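Local coordinates for putative ABC transporter, periplasmic binding protein, amino acid (Neisseria gonorrhoeae, PDB 2YLN) that probably captures L-cystine in the periplasm and presents it to an ABC transporter, as solute-binding proteins of family 3 do for polar amino acids, at residues Y82-E85 against V86-V90; T103-D106 against S107-A110; S195-L198 against I199-R203. The protein carries 1 engineered substitution. One frame throughout, in Å; residues are numbered along the deposited sequence. Where two conformers were deposited one is given.

The three contacts follow one another along the chain, each a local arrangement within a helix or at one of its ends. Contact 1 lies in the first turns of helix 82-94. Strand 97-102 then leads into contact 2, where the loop 103-107 meets the start of helix 108-114, so these two share a lobe of the periplasmic binding protein fold; their centres are about 19 Å apart. Contact 3, at the end of helix 192-200, belongs to the other lobe, its centre about 31 Å from that of contact 1 and about 23 Å from that of contact 2. Cystine meets contact 2 in the interlobe cleft, with contacts 1 and 3 on opposite sides of the chain's centre.

Contact 1 of 3, residues Y82-E85 against V86-V90; sequences YDVE and VTRAV
The opening turns of helix 82-94 bring Y82 and V86 together, with backbone bonds from V86 N, T87 N, R88 N and A89 N each reaching back four residues. V86 CG2 sits over one face of the Y82 ring in a CH-pi contact, 3.8 Å from the centroid and 15° off the normal. The tyrosine ring swings to that side because CG is anti to the backbone N (chi1 -179°). D83 O is gripped twice: T87 N at 3.0 Å and T87 OG1 at 2.8 Å arrive from opposite faces of its carbonyl plane, the hydroxyl bond helping to hold the threonine rotation. E85 bends at chi2 to meet the extended R88, and OE2 makes a salt bridge to NH1 at 3.0 Å, with the carboxylate and guanidinium planes 51° apart. V84 CG1 rests over a face of that guanidinium, 3.5 Å from NH1. E85 OE2 also hydrogen-bonds T80 OG1, and R88 NH1 bonds L79 O. Y82 OH bonds Y141 O, and D83 OD2 bonds Y141 OH and Q123 N. Around them, helix 267-276 packs on Y82, E85 and V86, helix 249-264 on A89 and V90, and strand 97-102, through F100, on V84, T87 and R88.

Contact 2 of 3, residues T103-D106 against S107-A110; sequences TQWD and SMMA. With CYS (cysteine), chain B; CYS (cysteine), chain C.
The W105 indole lies between M108 on one face and the bound amino acid on the other. M108 CB stands 3.9 Å from the centroid of the six-membered ring, 17° off the normal, a CH-pi contact, and M108 CG continues past CZ3. M109 SD approaches W105 CH2 obliquely at 4.0 Å, a Met-aromatic contact. Across the ring, the two cysteines are joined SG to SG by a disulfide, as L-cystine; CB of the chain C half lies 3.5 Å from W105 CG, while CB of the chain B half lies over the six-membered ring near CZ3. The indole is set by chi1 177°, CG pointing away from the backbone N. M108 bends at chi2 and chi3, which carries SD and CE onto T103, with CE 3.5 Å from T103 O. Behind the ring, the backbone turns into helix 108-114: S107 N bonds Q104 O, and M108 N bonds W105 O at 2.9 Å. One water bridges W105 O to M109 N and a second D106 O to A110 N, each accepting from the N-H and donating to the carbonyl. D106 reaches T172 OG1 and L171 N, probably tying the lobes together in the closed state. The indole thus offers an apolar wall to the CB atoms of cystine and borders the chain B carboxylate, OXT lying 3.4 Å from W105 CZ2, while R131, N174, E64 and N209 bond the polar ends.

Contact 3 of 3, residues S195-L198 against I199-R203; sequences SLTL and IEQKR
L198 O takes two backbone donors as helix 192-200 ends: R203 N at 2.9 Å, and Q201 N through a weak bond at 3.1 Å. Q201 N also bonds T197 O, so it is shared between the last regular turn and the cap. Upstream, E200 N bonds L196 O at 2.8 Å, nearly straight at 170°, and I199 N bonds S195 O. Q201 OE1 is held side-on by R203, with NE at 2.9 Å and NH2 at 2.8 Å, OE1 lying in the guanidinium plane. The bend at chi3 (-69°) folds the arginine back to reach it. T197 CG2 packs 3.5 Å from that same Q201 OE1, the two side chains lying alongside and pointing the same way. E200 runs back along the helix past L196 and gives OE2 to Y217 OH, while L196 and I199 pack on T207 of strand 206-210, with I199 also on V226. K202, at positive phi (60°), sends its N to I199 O; with R203 N on L198 O this pair of bonds completes a Schellman motif, the classic C-terminal helix cap, turning the chain toward strand 206-210.

Contact 1 of 3, residues Y82-E85 against V86-V90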
loop_
_atom_site.group_PDB
_atom_site.type_symbol
_atom_site.label_atom_id
_atom_site.label_comp_id
_atom_site.label_asym_id
_atom_site.label_seq_id
_atom_site.Cartn_x
_atom_site.Cartn_y
_atom_site.Cartn_z
ATOM N N TYR A 82 -2.365 -3.083 8.985
ATOM C CA TYR A 82 -1.550 -1.975 9.507
ATOM C C TYR A 82 -2.053 -0.628 9.057
ATOM O O TYR A 82 -2.212 0.278 9.882
ATOM C CB TYR A 82 -0.095 -2.200 9.058
ATOM C CG TYR A 82 0.839 -1.116 9.578
ATOM C CD1 TYR A 82 1.326 -1.227 10.862
ATOM C CD2 TYR A 82 1.264 -0.066 8.810
ATOM C CE1 TYR A 82 2.225 -0.285 11.335
ATOM C CE2 TYR A 82 2.143 0.865 9.270
ATOM C CZ TYR A 82 2.650 0.751 10.545
ATOM O OH TYR A 82 3.571 1.630 11.074
ATOM N N ASP A 83 -2.293 -0.438 7.769
ATOM C CA ASP A 83 -2.669 0.881 7.285
ATOM C C ASP A 83 -4.018 1.353 7.856
ATOM O O ASP A 83 -4.229 2.519 8.162
ATOM C CB ASP A 83 -2.752 0.959 5.762
ATOM C CG ASP A 83 -1.428 0.796 5.074
ATOM O OD1 ASP A 83 -0.671 -0.163 5.354
ATOM O OD2 ASP A 83 -1.071 1.679 4.232
ATOM N N VAL A 84 -4.941 0.390 7.945
ATOM C CA VAL A 84 -6.256 0.673 8.491
ATOM C C VAL A 84 -6.135 1.085 9.972
ATOM O O VAL A 84 -6.782 2.049 10.406
ATOM C CB VAL A 84 -7.182 -0.549 8.308
ATOM C CG1 VAL A 84 -8.487 -0.391 9.066
ATOM C CG2 VAL A 84 -7.441 -0.758 6.824
ATOM N N GLU A 85 -5.403 0.307 10.756
ATOM C CA GLU A 85 -5.273 0.583 12.175
ATOM C C GLU A 85 -4.518 1.891 12.424
ATOM O O GLU A 85 -4.865 2.638 13.324
ATOM C CB GLU A 85 -4.674 -0.602 12.923
ATOM C CG GLU A 85 -5.479 -1.874 12.825
ATOM C CD GLU A 85 -6.913 -1.853 13.312
ATOM O OE1 GLU A 85 -7.352 -0.863 13.941
ATOM O OE2 GLU A 85 -7.616 -2.836 13.079
ATOM N N VAL A 86 -3.480 2.193 11.627
ATOM C CA VAL A 86 -2.814 3.455 11.747
ATOM C C VAL A 86 -3.818 4.597 11.487
ATOM O O VAL A 86 -3.868 5.576 12.201
ATOM C CB VAL A 86 -1.615 3.570 10.795
ATOM C CG1 VAL A 86 -1.084 4.979 10.742
ATOM C CG2 VAL A 86 -0.477 2.654 11.242
ATOM N N THR A 87 -4.634 4.440 10.422
ATOM C CA THR A 87 -5.578 5.462 10.053
ATOM C C THR A 87 -6.610 5.673 11.145
ATOM O O THR A 87 -6.986 6.794 11.480
ATOM C CB THR A 87 -6.212 5.157 8.698
ATOM O OG1 THR A 87 -5.218 5.103 7.697
ATOM C CG2 THR A 87 -7.239 6.237 8.305
ATOM N N ARG A 88 -7.101 4.581 11.754
ATOM C CA ARG A 88 -8.022 4.705 12.876
ATOM C C ARG A 88 -7.375 5.491 14.016
ATOM O O ARG A 88 -8.031 6.311 14.656
ATOM C CB ARG A 88 -8.548 3.366 13.376
ATOM C CG ARG A 88 -9.497 2.701 12.426
ATOM C CD ARG A 88 -10.070 1.452 13.062
ATOM N NE ARG A 88 -11.039 0.777 12.191
ATOM C CZ ARG A 88 -10.958 -0.464 11.745
ATOM N NH1 ARG A 88 -10.013 -1.324 12.076
ATOM N NH2 ARG A 88 -11.900 -0.870 10.888
ATOM N N ALA A 89 -6.111 5.215 14.302
ATOM C CA ALA A 89 -5.410 5.894 15.405
ATOM C C ALA A 89 -5.230 7.357 15.053
ATOM O O ALA A 89 -5.372 8.223 15.941
ATOM C CB ALA A 89 -4.092 5.180 15.658
ATOM N N VAL A 90 -4.909 7.692 13.797
ATOM C CA VAL A 90 -4.825 9.074 13.350
ATOM C C VAL A 90 -6.170 9.749 13.568
ATOM O O VAL A 90 -6.240 10.910 14.054
ATOM C CB VAL A 90 -4.342 9.164 11.908
ATOM C CG1 VAL A 90 -4.567 10.540 11.319
ATOM C CG2 VAL A 90 -2.876 8.736 11.794
#

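Contact 2 of 3, residues T103-D106 against S107-A110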
loop_
_atom_site.group_PDB
_atom_site.type_symbol
_atom_site.label_atom_id
_atom_site.label_comp_id
_atom_site.label_asym_id
_atom_site.label_seq_id
_atom_site.Cartn_x
_atom_site.Cartn_y
_atom_site.Cartn_z
ATOM N N THR A 103 -12.010 -0.172 -2.170
ATOM C CA THR A 103 -11.812 0.227 -3.573
ATOM C C THR A 103 -10.822 -0.684 -4.255
ATOM O O THR A 103 -9.746 -0.941 -3.686
ATOM C CB THR A 103 -11.389 1.678 -3.636
ATOM O OG1 THR A 103 -12.382 2.497 -2.993
ATOM C CG2 THR A 103 -11.174 2.183 -5.044
ATOM N N GLN A 104 -11.102 -1.119 -5.491
ATOM C CA GLN A 104 -10.137 -1.837 -6.310
ATOM C C GLN A 104 -8.890 -1.001 -6.493
ATOM O O GLN A 104 -8.966 0.212 -6.766
ATOM C CB GLN A 104 -10.731 -2.153 -7.684
ATOM C CG GLN A 104 -11.888 -3.099 -7.680
ATOM C CD GLN A 104 -11.631 -4.445 -7.039
ATOM O OE1 GLN A 104 -12.280 -4.853 -6.015
ATOM N NE2 GLN A 104 -10.715 -5.150 -7.567
ATOM N N TRP A 105 -7.726 -1.641 -6.479
ATOM C CA TRP A 105 -6.491 -0.891 -6.610
ATOM C C TRP A 105 -6.472 -0.014 -7.839
ATOM O O TRP A 105 -6.100 1.156 -7.796
ATOM C CB TRP A 105 -5.201 -1.780 -6.573
ATOM C CG TRP A 105 -4.081 -0.844 -6.796
ATOM C CD1 TRP A 105 -3.507 -0.505 -7.994
ATOM C CD2 TRP A 105 -3.669 0.201 -5.923
ATOM N NE1 TRP A 105 -2.767 0.623 -7.904
ATOM C CE2 TRP A 105 -2.905 1.105 -6.637
ATOM C CE3 TRP A 105 -3.951 0.502 -4.568
ATOM C CZ2 TRP A 105 -2.446 2.267 -6.113
ATOM C CZ3 TRP A 105 -3.470 1.663 -4.041
ATOM C CH2 TRP A 105 -2.778 2.538 -4.799
ATOM N N ASP A 106 -6.868 -0.550 -9.005
ATOM C CA ASP A 106 -6.761 0.214 -10.219
ATOM C C ASP A 106 -7.713 1.339 -10.332
ATOM O O ASP A 106 -7.614 2.157 -11.266
ATOM C CB ASP A 106 -6.749 -0.725 -11.437
ATOM C CG ASP A 106 -5.416 -1.507 -11.606
ATOM O OD1 ASP A 106 -4.385 -0.985 -11.235
ATOM O OD2 ASP A 106 -5.430 -2.589 -12.100
ATOM N N SER A 107 -8.602 1.515 -9.378
ATOM C CA SER A 107 -9.509 2.631 -9.228
ATOM C C SER A 107 -9.062 3.622 -8.131
ATOM O O SER A 107 -9.728 4.630 -7.912
ATOM C CB SER A 107 -10.932 2.192 -8.931
ATOM O OG SER A 107 -11.457 1.422 -10.003
ATOM N N MET A 108 -8.008 3.277 -7.385
ATOM C CA MET A 108 -7.714 3.988 -6.139
ATOM C C MET A 108 -7.280 5.433 -6.346
ATOM O O MET A 108 -7.865 6.354 -5.792
ATOM C CB MET A 108 -6.682 3.215 -5.336
ATOM C CG MET A 108 -6.518 3.744 -3.929
ATOM S SD MET A 108 -7.903 3.272 -2.820
ATOM C CE MET A 108 -7.528 1.507 -2.630
ATOM N N MET A 109 -6.207 5.628 -7.105
ATOM C CA MET A 109 -5.666 6.979 -7.258
ATOM C C MET A 109 -6.549 7.819 -8.158
ATOM O O MET A 109 -6.720 9.004 -7.899
ATOM C CB MET A 109 -4.193 6.942 -7.710
ATOM C CG MET A 109 -3.310 6.126 -6.793
ATOM S SD MET A 109 -3.479 6.440 -4.996
ATOM C CE MET A 109 -2.880 8.100 -4.868
ATOM N N ALA A 110 -7.213 7.191 -9.139
ATOM C CA ALA A 110 -8.231 7.865 -9.896
ATOM C C ALA A 110 -9.360 8.339 -8.980
ATOM O O ALA A 110 -9.917 9.437 -9.131
ATOM C CB ALA A 110 -8.748 6.978 -11.030
HETATM N N CYS B . 2.366 0.279 -3.247
HETATM C CA CYS B . 1.287 0.368 -4.253
HETATM C C CYS B . 1.381 1.677 -5.039
HETATM O O CYS B . 1.870 2.654 -4.432
HETATM C CB CYS B . -0.090 0.294 -3.587
HETATM S SG CYS B . -0.396 -1.245 -2.723
HETATM O OXT CYS B . 0.930 1.691 -6.201
HETATM N N CYS C . -2.467 -4.678 -3.330
HETATM C CA CYS C . -2.379 -4.322 -4.767
HETATM C C CYS C . -1.364 -5.274 -5.424
HETATM O O CYS C . -0.846 -6.161 -4.697
HETATM C CB CYS C . -1.926 -2.895 -4.923
HETATM S SG CYS C . -0.215 -2.657 -4.272
HETATM O OXT CYS C . -1.161 -5.083 -6.608
HETATM O O HOH W 1 -4.733 3.529 -8.563
HETATM O O HOH W 2 -6.385 4.598 -10.426
#

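Contact 3 of 3, residues S195-L198 against I199-R203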
loop_
_atom_site.group_PDB
_atom_site.type_symbol
_atom_site.label_atom_id
_atom_site.label_comp_id
_atom_site.label_asym_id
_atom_site.label_seq_id
_atom_site.Cartn_x
_atom_site.Cartn_y
_atom_site.Cartn_z
ATOM N N SER A 195 -2.049 -12.621 -8.223
ATOM C CA SER A 195 -0.810 -12.739 -8.982
ATOM C C SER A 195 -0.036 -14.008 -8.592
ATOM O O SER A 195 0.528 -14.694 -9.439
ATOM C CB SER A 195 0.097 -11.473 -8.816
ATOM O OG SER A 195 0.705 -11.368 -7.485
ATOM N N LEU A 196 -0.047 -14.338 -7.296
ATOM C CA LEU A 196 0.631 -15.539 -6.810
ATOM C C LEU A 196 -0.122 -16.789 -7.284
ATOM O O LEU A 196 0.519 -17.772 -7.656
ATOM C CB LEU A 196 0.849 -15.493 -5.317
ATOM C CG LEU A 196 1.755 -14.332 -4.881
ATOM C CD1 LEU A 196 1.847 -14.287 -3.381
ATOM C CD2 LEU A 196 3.153 -14.440 -5.484
ATOM N N THR A 197 -1.443 -16.792 -7.294
ATOM C CA THR A 197 -2.198 -17.881 -7.893
ATOM C C THR A 197 -1.723 -18.150 -9.313
ATOM O O THR A 197 -1.479 -19.300 -9.710
ATOM C CB THR A 197 -3.685 -17.598 -7.868
ATOM O OG1 THR A 197 -4.064 -17.600 -6.493
ATOM C CG2 THR A 197 -4.477 -18.673 -8.657
ATOM N N LEU A 198 -1.614 -17.102 -10.106
ATOM C CA LEU A 198 -1.209 -17.309 -11.491
ATOM C C LEU A 198 0.157 -17.959 -11.546
ATOM O O LEU A 198 0.363 -18.952 -12.258
ATOM C CB LEU A 198 -1.218 -16.017 -12.296
ATOM C CG LEU A 198 -2.570 -15.387 -12.617
ATOM C CD1 LEU A 198 -3.560 -16.406 -13.108
ATOM C CD2 LEU A 198 -3.179 -14.653 -11.474
ATOM N N ILE A 199 1.112 -17.482 -10.745
ATOM C CA ILE A 199 2.450 -18.090 -10.794
ATOM C C ILE A 199 2.453 -19.508 -10.326
ATOM O O ILE A 199 3.053 -20.381 -10.945
ATOM C CB ILE A 199 3.433 -17.209 -9.979
ATOM C CG1 ILE A 199 3.507 -15.794 -10.557
ATOM C CG2 ILE A 199 4.819 -17.876 -9.958
ATOM C CD1 ILE A 199 4.275 -14.812 -9.637
ATOM N N GLU A 200 1.698 -19.786 -9.271
ATOM C CA GLU A 200 1.546 -21.139 -8.795
ATOM C C GLU A 200 1.013 -22.088 -9.830
ATOM O O GLU A 200 1.396 -23.289 -9.882
ATOM C CB GLU A 200 0.657 -21.199 -7.528
ATOM C CG GLU A 200 1.232 -20.497 -6.341
ATOM C CD GLU A 200 0.296 -19.869 -5.377
ATOM O OE1 GLU A 200 -0.919 -20.061 -5.460
ATOM O OE2 GLU A 200 0.871 -19.192 -4.440
ATOM N N GLN A 201 0.092 -21.615 -10.638
ATOM C CA GLN A 201 -0.567 -22.378 -11.672
ATOM C C GLN A 201 0.174 -22.365 -13.014
ATOM O O GLN A 201 -0.313 -22.932 -13.964
ATOM C CB GLN A 201 -2.020 -21.870 -11.803
ATOM C CG GLN A 201 -2.854 -22.190 -10.633
ATOM C CD GLN A 201 -4.253 -21.638 -10.686
ATOM O OE1 GLN A 201 -4.508 -20.732 -11.473
ATOM N NE2 GLN A 201 -5.181 -22.217 -9.858
ATOM N N LYS A 202 1.315 -21.703 -13.047
ATOM C CA LYS A 202 2.148 -21.564 -14.260
ATOM C C LYS A 202 1.376 -20.851 -15.381
ATOM O O LYS A 202 1.665 -20.999 -16.562
ATOM C CB LYS A 202 2.791 -22.923 -14.650
ATOM C CG LYS A 202 3.616 -23.542 -13.479
ATOM C CD LYS A 202 4.248 -24.906 -13.867
ATOM C CE LYS A 202 5.063 -25.501 -12.735
ATOM N NZ LYS A 202 5.761 -26.792 -13.140
ATOM N N ARG A 203 0.502 -19.924 -14.994
ATOM C CA ARG A 203 -0.226 -19.034 -15.886
ATOM C C ARG A 203 0.446 -17.672 -16.020
ATOM O O ARG A 203 0.054 -16.873 -16.866
ATOM C CB ARG A 203 -1.698 -18.901 -15.465
ATOM C CG ARG A 203 -2.451 -20.275 -15.492
ATOM C CD ARG A 203 -3.911 -20.105 -15.406
ATOM N NE ARG A 203 -4.318 -19.659 -14.169
ATOM C CZ ARG A 203 -5.284 -18.738 -13.973
ATOM N NH1 ARG A 203 -5.690 -17.900 -14.893
ATOM N NH2 ARG A 203 -5.671 -18.502 -12.756
#